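PDB 3UP9: lipoprotein from Actinomyces odontolyticus, which probably captures methionine as the membrane-tethered binding protein of a methionine uptake system, and here holds selenomethionine. Local coordinates for residues T43-P48 / V65-N70; A59-T64 / G84-P89; E72-Y77 / S113-Q118. All blocks are in the same frame, centred on the assembly; numbering follows the deposited sequence.

Contacts 1 and 2 lie about 10 Å apart between centres, contacts 1 and 3 about 7 Å, and contacts 2 and 3 about 16 Å; all three touch the bound selenomethionine. Along the chain, the order 43-48, 59-64, 65-70, 84-89 makes contacts 1 and 2 interleave, as do contacts 2 and 3, whereas contact 1 closes before contact 3 opens. Strand 59-64 of contact 2 runs directly into helix 65-75, which contacts 1 and 3 share. Contacts 1 and 2 are built on the lobe of the seven-stranded sheet. Contact 3 reaches helix 115-127, which follows strand 107-112 of the five-stranded sheet, so it bridges the two lobes of this periplasmic-binding-protein-like fold beside the ligand.

Contact 1 (T43-P48 / V65-N70); sequences TDYVQP and VPYLEN. With MSE (selenomethionine), chain B.
Tyr45 and Tyr67 close round the methyl end of the selenomethionine. Its CE atom sits over the centre of both rings, 3.2 Å above the plane of Tyr45 and 3.7 Å above that of Tyr67, a geometry that fits CH-pi packing on two sides. The rings themselves are 5.8 Å apart between centroids and inclined at 66°, a wedge with the methyl in its opening. The backbone of helix 65-75 places Tyr67 CB 3.4 Å from the ligand SE. From there a chi1 of 176°, CG anti to the backbone N, swings the ring across, bringing Tyr67 CZ to 3.9 Å from Tyr45 CB. This is the side-chain end of the pocket in a binding protein of the NlpA family, its aromatic lining consistent with a site for a thioether or selenoether. Beyond the phenol the packing thins. Tyr67 OH lies 3.1 Å from Tyr45 O, and Val46, exposed and turning its side chain away, keeps its N 4.0 Å from Tyr67 OH. On that outer side, where Gln47 is also exposed, Asp44 OD1 accepts from Gln47 N at 3.3 Å, a capping bond at the turn leading into helix 46-53.

Contact 2 (A59-T64 / G84-P89); sequences ANFYQT and GIHLEP. With MSE (selenomethionine), chain B.
Glu88 OE1 is gripped by two donors: the selenomethionine amino group, whose N lies 2.6 Å away, and the backbone N of Asn176. The other carboxylate oxygen is held as well, since His86 NE2 donates to Glu88 OE2 at 2.9 Å, nearly in the plane of the imidazole and onto the anti lone pair. With both oxygens engaged, the carboxylate is fixed in rotation, and its negative charge would be expected to favour a protonated ligand amine. His86 is thus a second-shell residue, and Phe61 is one of the groups packed against it: Phe61 CZ comes to the imidazole edge, 3.4 Å from His86 CE1, the two rings meeting rim to rim at 84°. Ile85 and Phe61 reach toward each other from opposite directions, Ile85 CD1 ending 3.2 Å from Phe61 CE1. Thr64, just before helix 65-75, puts its CG2 methyl 3.3 Å from atom O of the selenomethionine. Strand 59-64 runs between parallel strand 7-13 and antiparallel strand 201-207, which also pairs with strand 86-87; from helix 15-28, His18 meets the Phe61 ring edge-to-face while Pro17 and Ile21 pack on His86.

Contact 3 (E72-Y77 / S113-Q118); sequences EKQFGY and SDTANQ. With MSE (selenomethionine), chain B.
The amino end of helix 115-127, capped by Asp114, meets the last turn of helix 65-75 where the two lobes of the binding-protein fold face each other beside the ligand site. Thr115 and Gln74 make the contact, their side chains approaching from opposite directions. Thr115 OG1 donates to Gln74 OE1 at 3.0 Å, and the donor stands nearly on the extension of the amide C=O bond, at 169°. Extension of the Gln74 chain beyond CG (chi2 -179°) is what lets the oxygen span the gap. A water doubles the link: it donates to Gln74 OE1 at 2.8 Å and accepts from Thr115 N at 3.1 Å, giving that first-turn NH a partner. With Asn70 ND2, one turn back on the same helix, also donating to it, Gln74 OE1 collects three hydrogen bonds.

In the same first turn of helix 115-127, the Asp114 cap holds Asn117, which faces the ligand. Asp114 OD1 takes Asn117 N at 2.9 Å from above the carboxylate plane, while Asp114 OD2 offers its syn lone pair to Asn117 ND2, also at 2.9 Å, OD2 lying close to the plane of the Asn117 amide. That bond, with the one Asn117 OD1 accepts from Asn174 ND2, probably restrains the rotation of the amide, which sets ND2 3.6 Å from the ligand SE and OD1 3.6 Å from its CG.

Only two exposed polar side chains touch across the segments, burying 55 Å² in all, although Tyr67 packs nearby on Ala116 and Asn117 across the same interface. Between Gln74 and Thr115 themselves, one direct bond and one water at the surface are consistent with a link that can be made and broken as the lobes close and open.

Contact 1 (T43-P48 / V65-N70)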
loop_
_atom_site.group_PDB
_atom_site.type_symbol
_atom_site.label_atom_id
_atom_site.label_comp_id
_atom_site.label_asym_id
_atom_site.label_seq_id
_atom_site.Cartn_x
_atom_site.Cartn_y
_atom_site.Cartn_z
ATOM N N THR A 43 -6.496 -6.856 -6.764
ATOM C CA THR A 43 -7.210 -5.773 -6.042
ATOM C C THR A 43 -7.212 -5.927 -4.495
ATOM O O THR A 43 -7.694 -5.035 -3.806
ATOM C CB THR A 43 -8.615 -5.483 -6.592
ATOM O OG1 THR A 43 -9.277 -6.677 -6.764
ATOM C CG2 THR A 43 -8.617 -4.755 -8.008
ATOM N N ASP A 44 -6.674 -7.027 -3.976
ATOM C CA ASP A 44 -6.521 -7.222 -2.536
ATOM C C ASP A 44 -5.058 -7.631 -2.189
ATOM O O ASP A 44 -4.239 -7.838 -3.079
ATOM C CB ASP A 44 -7.539 -8.236 -1.966
ATOM C CG ASP A 44 -6.988 -9.633 -1.892
ATOM O OD1 ASP A 44 -6.063 -9.889 -2.667
ATOM O OD2 ASP A 44 -7.433 -10.475 -1.051
ATOM N N TYR A 45 -4.766 -7.742 -0.892
ATOM C CA TYR A 45 -3.403 -7.844 -0.407
ATOM C C TYR A 45 -2.937 -9.278 -0.207
ATOM O O TYR A 45 -1.747 -9.529 -0.324
ATOM C CB TYR A 45 -3.250 -7.032 0.880
ATOM C CG TYR A 45 -3.316 -5.492 0.747
ATOM C CD1 TYR A 45 -3.048 -4.863 -0.455
ATOM C CD2 TYR A 45 -3.568 -4.686 1.873
ATOM C CE1 TYR A 45 -3.074 -3.497 -0.565
ATOM C CE2 TYR A 45 -3.565 -3.298 1.783
ATOM C CZ TYR A 45 -3.321 -2.715 0.559
ATOM O OH TYR A 45 -3.285 -1.345 0.419
ATOM N N VAL A 46 -3.871 -10.183 0.079
ATOM C CA VAL A 46 -3.605 -11.579 0.364
ATOM C C VAL A 46 -3.093 -12.334 -0.882
ATOM O O VAL A 46 -2.084 -13.047 -0.862
ATOM C CB VAL A 46 -4.861 -12.275 0.990
ATOM C CG1 VAL A 46 -4.642 -13.759 1.109
ATOM C CG2 VAL A 46 -5.163 -11.698 2.375
ATOM N N GLN A 47 -3.751 -12.072 -1.987
ATOM C CA GLN A 47 -3.627 -12.856 -3.183
ATOM C C GLN A 47 -2.305 -12.782 -3.927
ATOM O O GLN A 47 -1.832 -13.800 -4.372
ATOM C CB GLN A 47 -4.767 -12.425 -4.106
ATOM C CG GLN A 47 -5.675 -13.510 -4.529
ATOM C CD GLN A 47 -6.901 -13.604 -3.710
ATOM O OE1 GLN A 47 -6.967 -14.441 -2.812
ATOM N NE2 GLN A 47 -7.932 -12.834 -4.072
ATOM N N PRO A 48 -1.698 -11.593 -4.093
ATOM C CA PRO A 48 -0.359 -11.532 -4.749
ATOM C C PRO A 48 0.777 -12.278 -4.033
ATOM O O PRO A 48 1.670 -12.817 -4.674
ATOM C CB PRO A 48 -0.018 -10.021 -4.730
ATOM C CG PRO A 48 -1.309 -9.332 -4.546
ATOM C CD PRO A 48 -2.166 -10.245 -3.719
ATOM N N VAL A 65 7.147 -2.504 3.283
ATOM C CA VAL A 65 8.155 -3.239 4.022
ATOM C C VAL A 65 7.593 -3.796 5.317
ATOM O O VAL A 65 7.827 -4.953 5.608
ATOM C CB VAL A 65 9.488 -2.430 4.160
ATOM C CG1 VAL A 65 10.335 -2.896 5.377
ATOM C CG2 VAL A 65 10.289 -2.525 2.864
ATOM N N PRO A 66 6.847 -3.002 6.100
ATOM C CA PRO A 66 6.230 -3.566 7.292
ATOM C C PRO A 66 5.179 -4.682 7.071
ATOM O O PRO A 66 5.126 -5.648 7.843
ATOM C CB PRO A 66 5.599 -2.346 7.969
ATOM C CG PRO A 66 6.353 -1.153 7.450
ATOM C CD PRO A 66 6.640 -1.539 6.025
ATOM N N TYR A 67 4.348 -4.557 6.052
ATOM C CA TYR A 67 3.410 -5.596 5.712
ATOM C C TYR A 67 4.153 -6.876 5.318
ATOM O O TYR A 67 3.762 -7.979 5.751
ATOM C CB TYR A 67 2.503 -5.111 4.571
ATOM C CG TYR A 67 1.536 -6.160 4.078
ATOM C CD1 TYR A 67 1.941 -7.131 3.153
ATOM C CD2 TYR A 67 0.225 -6.185 4.517
ATOM C CE1 TYR A 67 1.053 -8.093 2.692
ATOM C CE2 TYR A 67 -0.657 -7.147 4.046
ATOM C CZ TYR A 67 -0.238 -8.112 3.147
ATOM O OH TYR A 67 -1.106 -9.125 2.712
ATOM N N LEU A 68 5.206 -6.740 4.498
ATOM C CA LEU A 68 6.038 -7.889 4.096
ATOM C C LEU A 68 6.639 -8.596 5.308
ATOM O O LEU A 68 6.582 -9.810 5.398
ATOM C CB LEU A 68 7.132 -7.476 3.087
ATOM C CG LEU A 68 8.196 -8.542 2.695
ATOM C CD1 LEU A 68 7.538 -9.721 1.976
ATOM C CD2 LEU A 68 9.273 -7.891 1.811
ATOM N N GLU A 69 7.180 -7.824 6.252
ATOM C CA GLU A 69 7.802 -8.383 7.447
ATOM C C GLU A 69 6.772 -9.147 8.275
ATOM O O GLU A 69 7.049 -10.215 8.747
ATOM C CB GLU A 69 8.485 -7.282 8.278
ATOM C CG GLU A 69 9.739 -6.784 7.596
ATOM C CD GLU A 69 10.299 -5.486 8.105
ATOM O OE1 GLU A 69 9.612 -4.714 8.774
ATOM O OE2 GLU A 69 11.472 -5.241 7.819
ATOM N N ASN A 70 5.591 -8.594 8.441
ATOM C CA ASN A 70 4.493 -9.304 9.088
ATOM C C ASN A 70 4.058 -10.609 8.357
ATOM O O ASN A 70 3.797 -11.620 9.051
ATOM C CB ASN A 70 3.286 -8.398 9.299
ATOM C CG ASN A 70 2.148 -9.128 9.966
ATOM O OD1 ASN A 70 2.132 -9.266 11.176
ATOM N ND2 ASN A 70 1.181 -9.612 9.168
HETATM N N MSE B 300 0.003 0.288 -1.529
HETATM C CA MSE B 300 -0.206 0.143 -0.072
HETATM C C MSE B 300 0.473 1.219 0.741
HETATM O O MSE B 300 1.570 1.700 0.349
HETATM O OXT MSE B 300 -0.100 1.574 1.783
HETATM C CB MSE B 300 0.308 -1.196 0.393
HETATM C CG MSE B 300 0.011 -1.512 1.892
HETATM SE SE MSE B 300 0.730 -3.225 2.366
HETATM C CE MSE B 300 -0.116 -4.463 1.041
#

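Contact 2 (A59-T64 / G84-P89)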
loop_
_atom_site.group_PDB
_atom_site.type_symbol
_atom_site.label_atom_id
_atom_site.label_comp_id
_atom_site.label_asym_id
_atom_site.label_seq_id
_atom_site.Cartn_x
_atom_site.Cartn_y
_atom_site.Cartn_z
ATOM N N ALA A 59 7.393 -12.116 -9.446
ATOM C CA ALA A 59 7.619 -11.009 -8.510
ATOM C C ALA A 59 6.259 -10.396 -8.257
ATOM O O ALA A 59 5.347 -10.634 -9.014
ATOM C CB ALA A 59 8.606 -9.970 -9.059
ATOM N N ASN A 60 6.095 -9.645 -7.185
ATOM C CA ASN A 60 4.937 -8.752 -7.055
ATOM C C ASN A 60 5.432 -7.371 -6.627
ATOM O O ASN A 60 6.524 -7.216 -6.099
ATOM C CB ASN A 60 3.776 -9.304 -6.172
ATOM C CG ASN A 60 4.159 -9.527 -4.711
ATOM O OD1 ASN A 60 4.858 -8.705 -4.115
ATOM N ND2 ASN A 60 3.665 -10.639 -4.117
ATOM N N PHE A 61 4.620 -6.372 -6.911
ATOM C CA PHE A 61 4.935 -4.992 -6.593
ATOM C C PHE A 61 3.641 -4.333 -6.116
ATOM O O PHE A 61 2.848 -3.854 -6.920
ATOM C CB PHE A 61 5.563 -4.253 -7.796
ATOM C CG PHE A 61 5.790 -2.797 -7.550
ATOM C CD1 PHE A 61 6.377 -2.354 -6.359
ATOM C CD2 PHE A 61 5.386 -1.853 -8.495
ATOM C CE1 PHE A 61 6.571 -0.991 -6.133
ATOM C CE2 PHE A 61 5.591 -0.485 -8.284
ATOM C CZ PHE A 61 6.168 -0.048 -7.093
ATOM N N TYR A 62 3.407 -4.406 -4.799
ATOM C CA TYR A 62 2.170 -3.898 -4.200
ATOM C C TYR A 62 2.269 -3.630 -2.705
ATOM O O TYR A 62 1.388 -3.017 -2.177
ATOM C CB TYR A 62 1.007 -4.878 -4.431
ATOM C CG TYR A 62 0.916 -6.010 -3.433
ATOM C CD1 TYR A 62 1.761 -7.107 -3.514
ATOM C CD2 TYR A 62 -0.010 -5.989 -2.416
ATOM C CE1 TYR A 62 1.695 -8.153 -2.598
ATOM C CE2 TYR A 62 -0.067 -7.012 -1.509
ATOM C CZ TYR A 62 0.799 -8.091 -1.585
ATOM O OH TYR A 62 0.704 -9.120 -0.674
ATOM N N GLN A 63 3.320 -4.115 -2.033
ATOM C CA GLN A 63 3.335 -4.147 -0.593
ATOM C C GLN A 63 4.472 -3.315 0.038
ATOM O O GLN A 63 5.461 -2.984 -0.613
ATOM C CB GLN A 63 3.332 -5.590 -0.101
ATOM C CG GLN A 63 4.667 -6.266 -0.043
ATOM C CD GLN A 63 4.529 -7.754 0.088
ATOM O OE1 GLN A 63 4.183 -8.240 1.153
ATOM N NE2 GLN A 63 4.800 -8.485 -0.989
ATOM N N THR A 64 4.262 -2.958 1.294
ATOM C CA THR A 64 5.123 -2.110 2.061
ATOM C C THR A 64 6.022 -3.047 2.836
ATOM O O THR A 64 5.709 -4.205 3.038
ATOM C CB THR A 64 4.328 -1.168 3.036
ATOM O OG1 THR A 64 3.593 -1.963 4.022
ATOM C CG2 THR A 64 3.336 -0.238 2.272
ATOM N N GLY A 84 12.978 0.638 -1.391
ATOM C CA GLY A 84 11.788 1.463 -1.460
ATOM C C GLY A 84 11.677 2.164 -2.793
ATOM O O GLY A 84 12.616 2.807 -3.284
ATOM N N ILE A 85 10.536 2.000 -3.401
ATOM C CA ILE A 85 10.228 2.715 -4.634
ATOM C C ILE A 85 9.418 3.995 -4.371
ATOM O O ILE A 85 9.805 5.057 -4.820
ATOM C CB ILE A 85 9.517 1.783 -5.639
ATOM C CG1 ILE A 85 10.496 0.628 -5.912
ATOM C CG2 ILE A 85 9.073 2.550 -6.955
ATOM C CD1 ILE A 85 9.751 -0.636 -6.263
ATOM N N HIS A 86 8.313 3.863 -3.656
ATOM C CA HIS A 86 7.482 4.977 -3.325
ATOM C C HIS A 86 6.703 4.731 -2.054
ATOM O O HIS A 86 6.555 3.600 -1.614
ATOM C CB HIS A 86 6.497 5.246 -4.442
ATOM C CG HIS A 86 5.440 4.182 -4.588
ATOM N ND1 HIS A 86 5.578 3.156 -5.415
ATOM C CD2 HIS A 86 4.220 4.025 -3.967
ATOM C CE1 HIS A 86 4.492 2.363 -5.329
ATOM N NE2 HIS A 86 3.659 2.908 -4.453
ATOM N N LEU A 87 6.248 5.840 -1.471
ATOM C CA LEU A 87 5.387 5.895 -0.346
ATOM C C LEU A 87 4.010 6.392 -0.790
ATOM O O LEU A 87 3.905 7.294 -1.649
ATOM C CB LEU A 87 5.999 6.891 0.663
ATOM C CG LEU A 87 5.260 7.226 1.937
ATOM C CD1 LEU A 87 5.384 5.995 2.836
ATOM C CD2 LEU A 87 5.888 8.485 2.569
ATOM N N GLU A 88 2.970 5.789 -0.213
ATOM C CA GLU A 88 1.582 6.255 -0.330
ATOM C C GLU A 88 1.095 6.678 1.044
ATOM O O GLU A 88 0.731 5.798 1.828
ATOM C CB GLU A 88 0.661 5.129 -0.815
ATOM C CG GLU A 88 0.729 4.758 -2.286
ATOM C CD GLU A 88 0.342 3.302 -2.519
ATOM O OE1 GLU A 88 -0.623 2.825 -1.885
ATOM O OE2 GLU A 88 1.020 2.599 -3.305
ATOM N N PRO A 89 1.094 8.003 1.356
ATOM C CA PRO A 89 0.596 8.414 2.627
ATOM C C PRO A 89 -0.831 7.866 2.944
ATOM O O PRO A 89 -1.737 7.865 2.092
ATOM C CB PRO A 89 0.631 9.957 2.531
ATOM C CG PRO A 89 1.695 10.267 1.527
ATOM C CD PRO A 89 1.482 9.174 0.535
HETATM N N MSE B 300 0.003 0.288 -1.529
HETATM C CA MSE B 300 -0.206 0.143 -0.072
HETATM C C MSE B 300 0.473 1.219 0.741
HETATM O O MSE B 300 1.570 1.700 0.349
HETATM O OXT MSE B 300 -0.100 1.574 1.783
HETATM C CB MSE B 300 0.308 -1.196 0.393
HETATM C CG MSE B 300 0.011 -1.512 1.892
HETATM SE SE MSE B 300 0.730 -3.225 2.366
HETATM C CE MSE B 300 -0.116 -4.463 1.041
#

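Contact 3 (E72-Y77 / S113-Q118)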
loop_
_atom_site.group_PDB
_atom_site.type_symbol
_atom_site.label_atom_id
_atom_site.label_comp_id
_atom_site.label_asym_id
_atom_site.label_seq_id
_atom_site.Cartn_x
_atom_site.Cartn_y
_atom_site.Cartn_z
ATOM N N GLU A 72 5.883 -12.517 6.372
ATOM C CA GLU A 72 6.944 -13.499 6.619
ATOM C C GLU A 72 6.876 -14.121 8.029
ATOM O O GLU A 72 7.122 -15.294 8.229
ATOM C CB GLU A 72 8.279 -12.839 6.366
ATOM C CG GLU A 72 8.412 -12.445 4.900
ATOM C CD GLU A 72 9.636 -11.596 4.564
ATOM O OE1 GLU A 72 10.181 -10.989 5.485
ATOM O OE2 GLU A 72 10.014 -11.525 3.352
ATOM N N LYS A 73 6.525 -13.302 9.010
ATOM C CA LYS A 73 6.436 -13.703 10.404
ATOM C C LYS A 73 5.191 -14.594 10.621
ATOM O O LYS A 73 5.331 -15.623 11.215
ATOM C CB LYS A 73 6.387 -12.460 11.307
ATOM C CG LYS A 73 6.725 -12.699 12.773
ATOM C CD LYS A 73 6.716 -11.374 13.536
ATOM C CE LYS A 73 6.744 -11.618 15.027
ATOM N NZ LYS A 73 6.677 -10.358 15.819
ATOM N N GLN A 74 4.015 -14.174 10.119
ATOM C CA GLN A 74 2.728 -14.880 10.284
ATOM C C GLN A 74 2.695 -16.120 9.392
ATOM O O GLN A 74 2.182 -17.148 9.816
ATOM C CB GLN A 74 1.539 -14.014 9.874
ATOM C CG GLN A 74 0.691 -13.229 10.897
ATOM C CD GLN A 74 -0.458 -12.468 10.136
ATOM O OE1 GLN A 74 -0.939 -11.362 10.526
ATOM N NE2 GLN A 74 -0.851 -13.055 8.971
ATOM N N PHE A 75 3.223 -16.047 8.159
ATOM C CA PHE A 75 3.070 -17.185 7.230
ATOM C C PHE A 75 4.282 -17.970 6.853
ATOM O O PHE A 75 4.108 -19.004 6.241
ATOM C CB PHE A 75 2.364 -16.737 5.936
ATOM C CG PHE A 75 0.991 -16.179 6.168
ATOM C CD1 PHE A 75 0.046 -16.902 6.906
ATOM C CD2 PHE A 75 0.637 -14.951 5.658
ATOM C CE1 PHE A 75 -1.215 -16.399 7.136
ATOM C CE2 PHE A 75 -0.635 -14.438 5.873
ATOM C CZ PHE A 75 -1.562 -15.161 6.614
ATOM N N GLY A 76 5.502 -17.490 7.146
ATOM C CA GLY A 76 6.756 -18.245 6.863
ATOM C C GLY A 76 7.222 -18.075 5.415
ATOM O O GLY A 76 8.077 -18.819 4.899
ATOM N N TYR A 77 6.653 -17.102 4.724
ATOM C CA TYR A 77 7.048 -16.893 3.338
ATOM C C TYR A 77 8.564 -16.702 3.224
ATOM O O TYR A 77 9.182 -16.013 4.038
ATOM C CB TYR A 77 6.345 -15.710 2.670
ATOM C CG TYR A 77 4.829 -15.814 2.460
ATOM C CD1 TYR A 77 4.219 -16.958 1.954
ATOM C CD2 TYR A 77 4.033 -14.727 2.676
ATOM C CE1 TYR A 77 2.849 -17.009 1.757
ATOM C CE2 TYR A 77 2.673 -14.768 2.468
ATOM C CZ TYR A 77 2.085 -15.903 2.025
ATOM O OH TYR A 77 0.716 -15.870 1.843
ATOM N N SER A 113 -8.614 -4.838 7.942
ATOM C CA SER A 113 -8.612 -6.014 8.826
ATOM C C SER A 113 -7.282 -6.750 8.926
ATOM O O SER A 113 -7.108 -7.511 9.831
ATOM C CB SER A 113 -9.746 -6.994 8.434
ATOM O OG SER A 113 -9.558 -7.373 7.096
ATOM N N ASP A 114 -6.327 -6.486 8.039
ATOM C CA ASP A 114 -4.993 -7.119 8.145
ATOM C C ASP A 114 -4.151 -6.446 9.257
ATOM O O ASP A 114 -4.274 -5.231 9.467
ATOM C CB ASP A 114 -4.303 -7.152 6.776
ATOM C CG ASP A 114 -3.626 -5.826 6.381
ATOM O OD1 ASP A 114 -2.479 -5.525 6.862
ATOM O OD2 ASP A 114 -4.203 -5.117 5.520
ATOM N N THR A 115 -3.332 -7.241 9.960
ATOM C CA THR A 115 -2.515 -6.786 11.085
ATOM C C THR A 115 -1.668 -5.528 10.818
ATOM O O THR A 115 -1.836 -4.530 11.503
ATOM C CB THR A 115 -1.590 -7.925 11.546
ATOM O OG1 THR A 115 -2.405 -9.086 11.811
ATOM C CG2 THR A 115 -0.728 -7.535 12.750
ATOM N N ALA A 116 -0.781 -5.588 9.819
ATOM C CA ALA A 116 0.171 -4.512 9.524
ATOM C C ALA A 116 -0.484 -3.164 9.223
ATOM O O ALA A 116 0.003 -2.106 9.688
ATOM C CB ALA A 116 1.035 -4.911 8.363
ATOM N N ASN A 117 -1.543 -3.195 8.405
ATOM C CA ASN A 117 -2.246 -1.987 7.965
ATOM C C ASN A 117 -3.245 -1.430 8.988
ATOM O O ASN A 117 -3.409 -0.199 9.068
ATOM C CB ASN A 117 -2.917 -2.185 6.585
ATOM C CG ASN A 117 -1.906 -2.296 5.474
ATOM O OD1 ASN A 117 -1.068 -1.403 5.273
ATOM N ND2 ASN A 117 -1.930 -3.414 4.792
ATOM N N GLN A 118 -3.881 -2.312 9.773
ATOM C CA GLN A 118 -4.700 -1.888 10.906
ATOM C C GLN A 118 -3.809 -1.214 11.949
ATOM O O GLN A 118 -4.113 -0.138 12.513
ATOM C CB GLN A 118 -5.452 -3.077 11.533
ATOM C CG GLN A 118 -6.336 -2.642 12.664
ATOM C CD GLN A 118 -7.259 -3.693 13.174
ATOM O OE1 GLN A 118 -7.273 -3.980 14.395
ATOM N NE2 GLN A 118 -8.099 -4.248 12.268
HETATM N N MSE B 300 0.003 0.288 -1.529
HETATM C CA MSE B 300 -0.206 0.143 -0.072
HETATM C C MSE B 300 0.473 1.219 0.741
HETATM O O MSE B 300 1.570 1.700 0.349
HETATM O OXT MSE B 300 -0.100 1.574 1.783
HETATM C CB MSE B 300 0.308 -1.196 0.393
HETATM C CG MSE B 300 0.011 -1.512 1.892
HETATM SE SE MSE B 300 0.730 -3.225 2.366
HETATM C CE MSE B 300 -0.116 -4.463 1.041
HETATM O O HOH W 1 -2.446 -9.907 8.668
#